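Local coordinates for ABC transporter, permease protein, putative (Porphyromonas gingivalis, PDB 2P0S) that is a domain of a putative permease protein that probably serves ABC-type transport across the cell membrane, at residues Q61-D66 with D92-K97; E22-E27 with S87-D92; D29-V34 with A80-H85. All coordinates share one frame; numbering follows the deposited sequence. Where two conformers were deposited one is given.

From the N terminus, strand 11-16 leads into the loop that holds residues 22-27, which pack on the middle of helix 80-100 in contact 2. The chain then turns into strand 32-35, and at 29-34 it meets the first turns of the same helix: contact 3, nested inside the longer loop that contact 2 closes. After helix 40-51 and strand 55-59, residues 61-66, whose Asp62 binds magnesium, touch the helix farther along, at 92-97; this contact 1 crosses both others in chain order. All three thus tie loops and the start of strand 32-35 to one helix, and each also reaches the second subunit. Contacts 1 and 2 share Asp92.

Contact 1 of 3, residues Q61-D66 with D92-K97; sequences QDLLED and DYLSDK. With MG (magnesium ion), chain C.
An Asx turn at a magnesium site forms one half of this contact, in the loop between strands 55-59 and 70-74, and Leu63 and Leu64 of that turn pack on Leu94 of helix 80-100. CB of Leu63 rests on CD1 of Leu94 at 3.7 Å. Leu64 and Leu94 lie alongside each other, pointing opposite ways, with CD2 of Leu64 3.8 Å from CB of Leu94. Ile116 of the second subunit packs on both Leu64 and Leu94.

The two oxygens of Asp62 have separate jobs. OD1 takes the backbone N-H of Leu64, 2.8 Å from N to OD1 and nearly in line with the C-O bond, while OD2 binds the magnesium at 2.0 Å. Five waters complete six ligands around the metal, and one of them also donates to OE1 of Glu65. With all four side-chain torsions near 180°, Lys97 runs extended toward this site, but its NZ stops 4.4 Å from Asp62 OD2. A water bridges the gap, 2.7 Å from both Lys97 NZ and Asp62 OD2; NZ also forms a salt bridge with Glu20. The turn bond on OD1 and the metal on OD2 together probably hold the carboxylate's rotation, and metal and ammonium probably both stabilise its negative charge.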
loop_
_atom_site.group_PDB
_atom_site.type_symbol
_atom_site.label_atom_id
_atom_site.label_comp_id
_atom_site.label_asym_id
_atom_site.label_seq_id
_atom_site.Cartn_x
_atom_site.Cartn_y
_atom_site.Cartn_z
ATOM N N GLN A 61 -6.839 -21.557 -4.475
ATOM C CA GLN A 61 -8.204 -21.874 -4.095
ATOM C C GLN A 61 -8.916 -20.546 -3.830
ATOM O O GLN A 61 -8.271 -19.485 -3.679
ATOM C CB GLN A 61 -8.220 -22.735 -2.816
ATOM C CG GLN A 61 -9.619 -23.219 -2.456
ATOM C CD GLN A 61 -9.645 -24.340 -1.406
ATOM O OE1 GLN A 61 -8.598 -25.032 -1.191
ATOM N NE2 GLN A 61 -10.828 -24.501 -0.667
ATOM N N ASP A 62 -10.254 -20.595 -3.931
ATOM C CA ASP A 62 -11.102 -19.469 -3.565
ATOM C C ASP A 62 -10.691 -19.051 -2.144
ATOM O O ASP A 62 -10.695 -19.943 -1.262
ATOM C CB ASP A 62 -12.586 -19.932 -3.598
ATOM C CG ASP A 62 -13.541 -18.767 -3.356
ATOM O OD1 ASP A 62 -13.247 -17.938 -2.475
ATOM O OD2 ASP A 62 -14.515 -18.603 -4.144
ATOM N N LEU A 63 -10.354 -17.770 -1.954
ATOM C CA LEU A 63 -9.703 -17.255 -0.712
ATOM C C LEU A 63 -10.715 -17.035 0.353
ATOM O O LEU A 63 -10.314 -16.879 1.542
ATOM C CB LEU A 63 -8.883 -15.956 -0.959
ATOM C CG LEU A 63 -7.771 -16.248 -1.968
ATOM C CD1 LEU A 63 -6.994 -14.969 -2.253
ATOM C CD2 LEU A 63 -6.688 -17.254 -1.349
ATOM N N LEU A 64 -11.975 -17.159 -0.059
ATOM C CA LEU A 64 -13.020 -17.181 0.983
ATOM C C LEU A 64 -13.147 -18.517 1.630
ATOM O O LEU A 64 -13.628 -18.560 2.830
ATOM C CB LEU A 64 -14.363 -16.679 0.425
ATOM C CG LEU A 64 -14.607 -15.166 0.243
ATOM C CD1 LEU A 64 -16.063 -14.695 -0.033
ATOM C CD2 LEU A 64 -14.085 -14.382 1.422
ATOM N N GLU A 65 -12.908 -19.621 0.949
ATOM C CA GLU A 65 -12.931 -21.004 1.475
ATOM C C GLU A 65 -11.622 -21.283 2.153
ATOM O O GLU A 65 -11.562 -21.783 3.216
ATOM C CB GLU A 65 -13.111 -22.051 0.343
ATOM C CG GLU A 65 -14.366 -21.838 -0.448
ATOM C CD GLU A 65 -14.396 -22.644 -1.805
ATOM O OE1 GLU A 65 -15.303 -22.317 -2.608
ATOM O OE2 GLU A 65 -13.561 -23.594 -2.031
ATOM N N ASP A 66 -10.506 -20.924 1.556
ATOM C CA ASP A 66 -9.239 -21.124 2.198
ATOM C C ASP A 66 -8.301 -19.906 2.036
ATOM O O ASP A 66 -7.565 -19.833 1.037
ATOM C CB ASP A 66 -8.551 -22.326 1.596
ATOM C CG ASP A 66 -7.199 -22.658 2.282
ATOM O OD1 ASP A 66 -6.737 -21.939 3.227
ATOM O OD2 ASP A 66 -6.596 -23.695 1.876
ATOM N N ASP A 92 -9.621 -6.372 0.140
ATOM C CA ASP A 92 -10.711 -5.387 -0.007
ATOM C C ASP A 92 -11.731 -6.040 -0.930
ATOM O O ASP A 92 -12.959 -5.839 -0.777
ATOM C CB ASP A 92 -10.162 -4.122 -0.675
ATOM C CG ASP A 92 -9.312 -3.195 0.226
ATOM O OD1 ASP A 92 -9.374 -3.255 1.483
ATOM O OD2 ASP A 92 -8.601 -2.305 -0.411
ATOM N N TYR A 93 -11.262 -6.707 -1.998
ATOM C CA TYR A 93 -12.179 -7.441 -2.845
ATOM C C TYR A 93 -13.064 -8.482 -2.077
ATOM O O TYR A 93 -14.314 -8.538 -2.227
ATOM C CB TYR A 93 -11.462 -8.064 -4.014
ATOM C CG TYR A 93 -12.388 -8.960 -4.787
ATOM C CD1 TYR A 93 -13.278 -8.426 -5.710
ATOM C CD2 TYR A 93 -12.390 -10.386 -4.632
ATOM C CE1 TYR A 93 -14.084 -9.284 -6.523
ATOM C CE2 TYR A 93 -13.218 -11.214 -5.422
ATOM C CZ TYR A 93 -14.118 -10.616 -6.360
ATOM O OH TYR A 93 -14.934 -11.362 -7.197
ATOM N N LEU A 94 -12.405 -9.318 -1.277
ATOM C CA LEU A 94 -13.118 -10.432 -0.587
ATOM C C LEU A 94 -14.078 -9.854 0.417
ATOM O O LEU A 94 -15.165 -10.436 0.561
ATOM C CB LEU A 94 -12.115 -11.376 0.150
ATOM C CG LEU A 94 -11.146 -12.018 -0.904
ATOM C CD1 LEU A 94 -9.924 -12.539 -0.048
ATOM C CD2 LEU A 94 -11.844 -13.178 -1.559
ATOM N N SER A 95 -13.630 -8.804 1.122
ATOM C CA SER A 95 -14.537 -8.113 2.097
ATOM C C SER A 95 -15.804 -7.591 1.391
ATOM O O SER A 95 -16.979 -7.879 1.725
ATOM C CB SER A 95 -13.798 -6.988 2.748
ATOM O OG SER A 95 -12.733 -7.571 3.557
ATOM N N ASP A 96 -15.562 -6.865 0.312
ATOM C CA ASP A 96 -16.667 -6.343 -0.458
ATOM C C ASP A 96 -17.605 -7.414 -1.041
ATOM O O ASP A 96 -18.835 -7.128 -1.206
ATOM C CB ASP A 96 -16.122 -5.511 -1.664
ATOM C CG ASP A 96 -15.608 -4.157 -1.266
ATOM O OD1 ASP A 96 -15.691 -3.755 -0.075
ATOM O OD2 ASP A 96 -15.085 -3.450 -2.183
ATOM N N LYS A 97 -17.042 -8.565 -1.485
ATOM C CA LYS A 97 -17.850 -9.620 -1.998
ATOM C C LYS A 97 -18.753 -10.117 -0.868
ATOM O O LYS A 97 -19.932 -10.403 -1.132
ATOM C CB LYS A 97 -16.971 -10.752 -2.483
ATOM C CG LYS A 97 -17.714 -11.886 -3.048
ATOM C CD LYS A 97 -16.786 -12.765 -3.963
ATOM C CE LYS A 97 -17.582 -13.837 -4.689
ATOM N NZ LYS A 97 -16.602 -14.845 -5.244
HETATM MG MG MG C . -15.357 -19.481 -5.717
HETATM O O HOH W 1 -13.449 -15.203 -3.800
HETATM O O HOH W 2 -16.284 -16.684 -3.300
HETATM O O HOH W 3 -15.085 -21.434 -5.078
HETATM O O HOH W 4 -15.933 -17.636 -6.516
HETATM O O HOH W 5 -17.226 -19.422 -4.699
HETATM O O HOH W 6 -16.435 -20.599 -7.295
HETATM O O HOH W 7 -13.531 -19.702 -6.993
#

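Contact 2 of 3, residues E22-E27 with S87-D92; sequences EQLFKE and SRILSD
With chi1 near -74°, Ile89 sets CG1 beside its backbone N and CG2 anti to it, and both branches then reach Phe25, whose own ring is swung beside its backbone N (chi1 -65°). This is packing of a short 3-10 turn, 22-24, and the residue after it against the middle of helix 80-100, in the connection between strands 11-16 and 32-35.

The two branches of Ile89 share the ring. CD1 of Ile89 comes obliquely to CE1 of Phe25 at 3.7 Å, whereas CG2 makes an off-centre CH-pi contact, 4.2 Å from the centroid and 29° from the ring normal. CG2 of Ile89 also touches CB of Leu24 at 3.8 Å. Leu90 lies at the edge of the Phe25 ring, near its plane, with CG 4.1 Å from CZ. CD2 of Leu90 meets CD1 of Leu24 at 4.1 Å, the two side chains crossing at about a right angle. Ile14 of strand 11-16 and Phe33 also touch Phe25, which links the helix to the sheet.

OG of Ser91 accepts from the backbone N of Leu118 of the second subunit. Ser91 OG also donates to Ser87 O at an unusually short, doubtful 2.5 Å, and Ser91 N reaches that oxygen from the opposite face of its plane.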
loop_
_atom_site.group_PDB
_atom_site.type_symbol
_atom_site.label_atom_id
_atom_site.label_comp_id
_atom_site.label_asym_id
_atom_site.label_seq_id
_atom_site.Cartn_x
_atom_site.Cartn_y
_atom_site.Cartn_z
ATOM N N GLU A 22 -7.301 -12.224 -11.123
ATOM C CA GLU A 22 -6.365 -11.358 -11.938
ATOM C C GLU A 22 -6.975 -10.020 -12.329
ATOM O O GLU A 22 -6.240 -8.990 -12.554
ATOM C CB GLU A 22 -6.173 -12.089 -13.171
ATOM C CG GLU A 22 -5.310 -13.237 -13.126
ATOM C CD GLU A 22 -4.560 -13.392 -14.572
ATOM O OE1 GLU A 22 -4.334 -14.522 -14.861
ATOM O OE2 GLU A 22 -4.267 -12.424 -15.311
ATOM N N GLN A 23 -8.331 -9.985 -12.445
ATOM C CA GLN A 23 -9.057 -8.752 -12.897
ATOM C C GLN A 23 -8.723 -7.623 -11.922
ATOM O O GLN A 23 -8.845 -6.449 -12.278
ATOM C CB GLN A 23 -10.575 -9.033 -13.006
ATOM C CG GLN A 23 -11.172 -9.430 -11.565
ATOM C CD GLN A 23 -12.682 -9.522 -11.480
ATOM O OE1 GLN A 23 -13.398 -8.748 -12.148
ATOM N NE2 GLN A 23 -13.206 -10.516 -10.669
ATOM N N LEU A 24 -8.391 -7.959 -10.630
ATOM C CA LEU A 24 -8.092 -6.974 -9.638
ATOM C C LEU A 24 -6.805 -6.215 -9.824
ATOM O O LEU A 24 -6.598 -5.163 -9.146
ATOM C CB LEU A 24 -8.038 -7.606 -8.235
ATOM C CG LEU A 24 -9.324 -8.312 -7.884
ATOM C CD1 LEU A 24 -9.142 -8.969 -6.467
ATOM C CD2 LEU A 24 -10.426 -7.315 -7.862
ATOM N N PHE A 25 -5.959 -6.712 -10.739
ATOM C CA PHE A 25 -4.582 -6.187 -10.865
ATOM C C PHE A 25 -4.406 -5.553 -12.191
ATOM O O PHE A 25 -3.314 -5.101 -12.454
ATOM C CB PHE A 25 -3.582 -7.364 -10.620
ATOM C CG PHE A 25 -3.649 -7.910 -9.200
ATOM C CD1 PHE A 25 -3.038 -7.227 -8.117
ATOM C CD2 PHE A 25 -4.461 -9.005 -8.976
ATOM C CE1 PHE A 25 -3.102 -7.711 -6.805
ATOM C CE2 PHE A 25 -4.598 -9.531 -7.689
ATOM C CZ PHE A 25 -3.894 -8.916 -6.613
ATOM N N LYS A 26 -5.481 -5.357 -12.958
ATOM C CA LYS A 26 -5.245 -4.852 -14.356
ATOM C C LYS A 26 -4.881 -3.351 -14.334
ATOM O O LYS A 26 -4.134 -2.881 -15.258
ATOM C CB LYS A 26 -6.479 -5.060 -15.240
ATOM C CG LYS A 26 -7.021 -6.493 -15.317
ATOM C CD LYS A 26 -6.576 -7.145 -16.603
ATOM C CE LYS A 26 -6.340 -8.644 -16.429
ATOM N NZ LYS A 26 -7.637 -9.383 -16.164
ATOM N N GLU A 27 -5.439 -2.628 -13.331
ATOM C CA GLU A 27 -5.219 -1.158 -13.218
ATOM C C GLU A 27 -4.137 -0.644 -12.193
ATOM O O GLU A 27 -4.203 0.530 -11.728
ATOM C CB GLU A 27 -6.561 -0.400 -13.002
ATOM C CG GLU A 27 -7.465 -0.254 -14.277
ATOM C CD GLU A 27 -7.189 1.004 -15.157
ATOM O OE1 GLU A 27 -8.167 1.797 -15.445
ATOM O OE2 GLU A 27 -5.998 1.189 -15.556
ATOM N N SER A 87 -1.880 -8.050 -0.735
ATOM C CA SER A 87 -2.803 -8.556 0.362
ATOM C C SER A 87 -4.012 -7.622 0.556
ATOM O O SER A 87 -5.153 -8.077 0.728
ATOM C CB SER A 87 -2.020 -8.598 1.673
ATOM O OG SER A 87 -0.962 -9.588 1.611
ATOM N N ARG A 88 -3.738 -6.316 0.491
ATOM C CA ARG A 88 -4.847 -5.310 0.657
ATOM C C ARG A 88 -5.804 -5.320 -0.523
ATOM O O ARG A 88 -7.022 -5.159 -0.365
ATOM C CB ARG A 88 -4.343 -3.906 0.867
ATOM C CG ARG A 88 -3.673 -3.622 2.244
ATOM C CD ARG A 88 -2.970 -2.193 2.325
ATOM N NE ARG A 88 -2.289 -2.095 3.606
ATOM C CZ ARG A 88 -2.953 -1.662 4.676
ATOM N NH1 ARG A 88 -4.220 -1.285 4.536
ATOM N NH2 ARG A 88 -2.321 -1.602 5.884
ATOM N N ILE A 89 -5.290 -5.505 -1.741
ATOM C CA ILE A 89 -6.129 -5.509 -2.930
ATOM C C ILE A 89 -7.063 -6.749 -2.791
ATOM O O ILE A 89 -8.262 -6.619 -2.957
ATOM C CB ILE A 89 -5.270 -5.544 -4.261
ATOM C CG1 ILE A 89 -4.630 -4.180 -4.503
ATOM C CG2 ILE A 89 -6.053 -5.884 -5.480
ATOM C CD1 ILE A 89 -3.522 -4.308 -5.520
ATOM N N LEU A 90 -6.512 -7.938 -2.429
ATOM C CA LEU A 90 -7.274 -9.161 -2.392
ATOM C C LEU A 90 -8.255 -8.976 -1.243
ATOM O O LEU A 90 -9.452 -9.352 -1.345
ATOM C CB LEU A 90 -6.352 -10.364 -2.114
ATOM C CG LEU A 90 -5.507 -10.748 -3.327
ATOM C CD1 LEU A 90 -4.549 -11.872 -2.852
ATOM C CD2 LEU A 90 -6.445 -11.339 -4.445
ATOM N N SER A 91 -7.762 -8.419 -0.146
ATOM C CA SER A 91 -8.646 -8.309 1.113
ATOM C C SER A 91 -9.847 -7.430 0.912
ATOM O O SER A 91 -10.978 -7.674 1.405
ATOM C CB SER A 91 -7.862 -7.757 2.333
ATOM O OG SER A 91 -6.702 -8.584 2.634
ATOM N N ASP A 92 -9.621 -6.372 0.140
ATOM C CA ASP A 92 -10.711 -5.387 -0.007
ATOM C C ASP A 92 -11.731 -6.040 -0.930
ATOM O O ASP A 92 -12.959 -5.839 -0.777
ATOM C CB ASP A 92 -10.162 -4.122 -0.675
ATOM C CG ASP A 92 -9.312 -3.195 0.226
ATOM O OD1 ASP A 92 -9.374 -3.255 1.483
ATOM O OD2 ASP A 92 -8.601 -2.305 -0.411
#

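Contact 3 of 3, residues D29-V34 with A80-H85; sequences DEFRFV and ASVSNH
Phe31 drives its ring between Val82 and His85 on the first turns of helix 80-100, and its atoms can be followed outward in order. CB leaves the backbone toward the helix, and chi1 of -44° holds CG beside the backbone N. One flank of the ring then runs along His85: CD2 of Phe31 lies 3.5 Å from CD2 of His85, and CE2 of Phe31 comes to 3.2 Å from CD2 of His85, with CB of His85 in plane at the ring edge. On the other flank, CE1 meets CG2 of Val82 at 3.5 Å, an oblique approach. The tip, CZ of Phe31, reaches the helix backbone, 3.7 Å from CA of Val82, with Ser81 OG near the ring plane beyond it. One ring face is covered by CB of Glu30, 3.7 Å above the plane and toward the rim.

The phenyl and imidazole planes stand 65° apart. Glu30 comes from the opposite direction to His85 and stands its carboxylate nearly upright over one imidazole face, CD of Glu30 4.0 Å above the centre of the His85 ring and the planes 78° apart. Glu30 OE1 lies 2.8 Å from His85 ND1 but above the ring plane, away from the in-plane direction in which ND1 could bond, so this close pair is not a hydrogen bond. The polar partner of His85 is Asn28, whose ND2 is hydrogen-bonded to NE2. Ile12 of strand 11-16 touches both Phe31 and Val82, giving the helix-on-sheet packing of an alpha/beta domain, here beside strand 32-35, outermost in the sheet within this chain.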
loop_
_atom_site.group_PDB
_atom_site.type_symbol
_atom_site.label_atom_id
_atom_site.label_comp_id
_atom_site.label_asym_id
_atom_site.label_seq_id
_atom_site.Cartn_x
_atom_site.Cartn_y
_atom_site.Cartn_z
ATOM N N ASP A 29 -0.749 0.733 -10.198
ATOM C CA ASP A 29 0.319 1.689 -10.526
ATOM C C ASP A 29 1.678 1.494 -9.841
ATOM O O ASP A 29 2.573 2.368 -9.931
ATOM C CB ASP A 29 -0.176 3.150 -10.415
ATOM C CG ASP A 29 -0.345 3.593 -8.965
ATOM O OD1 ASP A 29 -0.429 4.852 -8.720
ATOM O OD2 ASP A 29 -0.401 2.696 -8.081
ATOM N N GLU A 30 1.877 0.331 -9.225
ATOM C CA GLU A 30 3.122 0.013 -8.529
ATOM C C GLU A 30 3.959 -1.133 -9.108
ATOM O O GLU A 30 5.177 -1.102 -8.962
ATOM C CB GLU A 30 2.814 -0.428 -7.065
ATOM C CG GLU A 30 2.733 0.725 -6.112
ATOM C CD GLU A 30 2.825 0.224 -4.667
ATOM O OE1 GLU A 30 1.750 -0.239 -4.162
ATOM O OE2 GLU A 30 3.975 0.271 -4.088
ATOM N N PHE A 31 3.268 -2.182 -9.613
ATOM C CA PHE A 31 3.887 -3.385 -10.141
ATOM C C PHE A 31 3.325 -3.705 -11.553
ATOM O O PHE A 31 2.175 -3.341 -11.865
ATOM C CB PHE A 31 3.735 -4.603 -9.252
ATOM C CG PHE A 31 3.988 -4.296 -7.795
ATOM C CD1 PHE A 31 5.283 -4.033 -7.359
ATOM C CD2 PHE A 31 2.943 -4.217 -6.902
ATOM C CE1 PHE A 31 5.539 -3.775 -6.025
ATOM C CE2 PHE A 31 3.210 -3.873 -5.573
ATOM C CZ PHE A 31 4.503 -3.652 -5.191
ATOM N N ARG A 32 4.089 -4.481 -12.296
ATOM C CA ARG A 32 3.726 -4.836 -13.640
ATOM C C ARG A 32 3.121 -6.269 -13.649
ATOM O O ARG A 32 3.859 -7.267 -13.733
ATOM C CB ARG A 32 4.982 -4.705 -14.544
ATOM C CG ARG A 32 4.602 -4.671 -15.940
ATOM C CD ARG A 32 5.838 -4.889 -16.897
ATOM N NE ARG A 32 5.319 -5.567 -18.073
ATOM C CZ ARG A 32 5.787 -6.690 -18.629
ATOM N NH1 ARG A 32 5.161 -7.201 -19.706
ATOM N NH2 ARG A 32 6.847 -7.323 -18.114
ATOM N N PHE A 33 1.789 -6.385 -13.589
ATOM C CA PHE A 33 1.227 -7.699 -13.513
ATOM C C PHE A 33 0.972 -8.342 -14.864
ATOM O O PHE A 33 0.392 -7.674 -15.797
ATOM C CB PHE A 33 -0.108 -7.630 -12.695
ATOM C CG PHE A 33 0.132 -7.335 -11.230
ATOM C CD1 PHE A 33 0.447 -8.415 -10.349
ATOM C CD2 PHE A 33 -0.013 -6.074 -10.679
ATOM C CE1 PHE A 33 0.707 -8.181 -9.033
ATOM C CE2 PHE A 33 0.219 -5.815 -9.277
ATOM C CZ PHE A 33 0.541 -6.897 -8.419
ATOM N N VAL A 34 1.303 -9.627 -14.990
ATOM C CA VAL A 34 0.995 -10.384 -16.178
ATOM C C VAL A 34 0.415 -11.711 -15.931
ATOM O O VAL A 34 0.497 -12.158 -14.785
ATOM C CB VAL A 34 2.290 -10.565 -17.064
ATOM C CG1 VAL A 34 2.979 -9.229 -17.268
ATOM C CG2 VAL A 34 3.295 -11.506 -16.348
ATOM N N ALA A 80 8.633 -5.682 1.590
ATOM C CA ALA A 80 7.362 -6.107 2.193
ATOM C C ALA A 80 6.177 -5.481 1.477
ATOM O O ALA A 80 5.094 -5.980 1.567
ATOM C CB ALA A 80 7.310 -5.741 3.687
ATOM N N SER A 81 6.408 -4.333 0.851
ATOM C CA SER A 81 5.452 -3.593 0.048
ATOM C C SER A 81 4.669 -4.432 -0.978
ATOM O O SER A 81 3.491 -4.183 -1.170
ATOM C CB SER A 81 6.184 -2.470 -0.707
ATOM O OG SER A 81 6.779 -2.963 -1.935
ATOM N N VAL A 82 5.330 -5.386 -1.650
ATOM C CA VAL A 82 4.730 -6.282 -2.657
ATOM C C VAL A 82 3.634 -7.106 -1.948
ATOM O O VAL A 82 2.491 -7.060 -2.344
ATOM C CB VAL A 82 5.813 -7.188 -3.280
ATOM C CG1 VAL A 82 5.236 -8.151 -4.129
ATOM C CG2 VAL A 82 6.895 -6.341 -4.124
ATOM N N SER A 83 3.934 -7.821 -0.893
ATOM C CA SER A 83 2.862 -8.584 -0.202
ATOM C C SER A 83 1.842 -7.641 0.401
ATOM O O SER A 83 0.644 -7.916 0.365
ATOM C CB SER A 83 3.474 -9.442 0.889
ATOM O OG SER A 83 2.324 -9.789 1.773
ATOM N N ASN A 84 2.322 -6.542 0.994
ATOM C CA ASN A 84 1.437 -5.495 1.584
ATOM C C ASN A 84 0.306 -5.187 0.629
ATOM O O ASN A 84 -0.896 -5.486 0.916
ATOM C CB ASN A 84 2.216 -4.207 1.931
ATOM C CG ASN A 84 3.101 -4.391 3.142
ATOM O OD1 ASN A 84 3.970 -3.544 3.452
ATOM N ND2 ASN A 84 2.876 -5.503 3.864
ATOM N N HIS A 85 0.718 -4.700 -0.528
ATOM C CA HIS A 85 -0.128 -4.119 -1.608
ATOM C C HIS A 85 -1.075 -5.184 -2.151
ATOM O O HIS A 85 -2.301 -4.968 -2.210
ATOM C CB HIS A 85 0.815 -3.685 -2.752
ATOM C CG HIS A 85 0.139 -2.971 -3.898
ATOM N ND1 HIS A 85 -0.527 -1.763 -3.750
ATOM C CD2 HIS A 85 0.078 -3.261 -5.226
ATOM C CE1 HIS A 85 -0.981 -1.351 -4.929
ATOM N NE2 HIS A 85 -0.609 -2.231 -5.837
#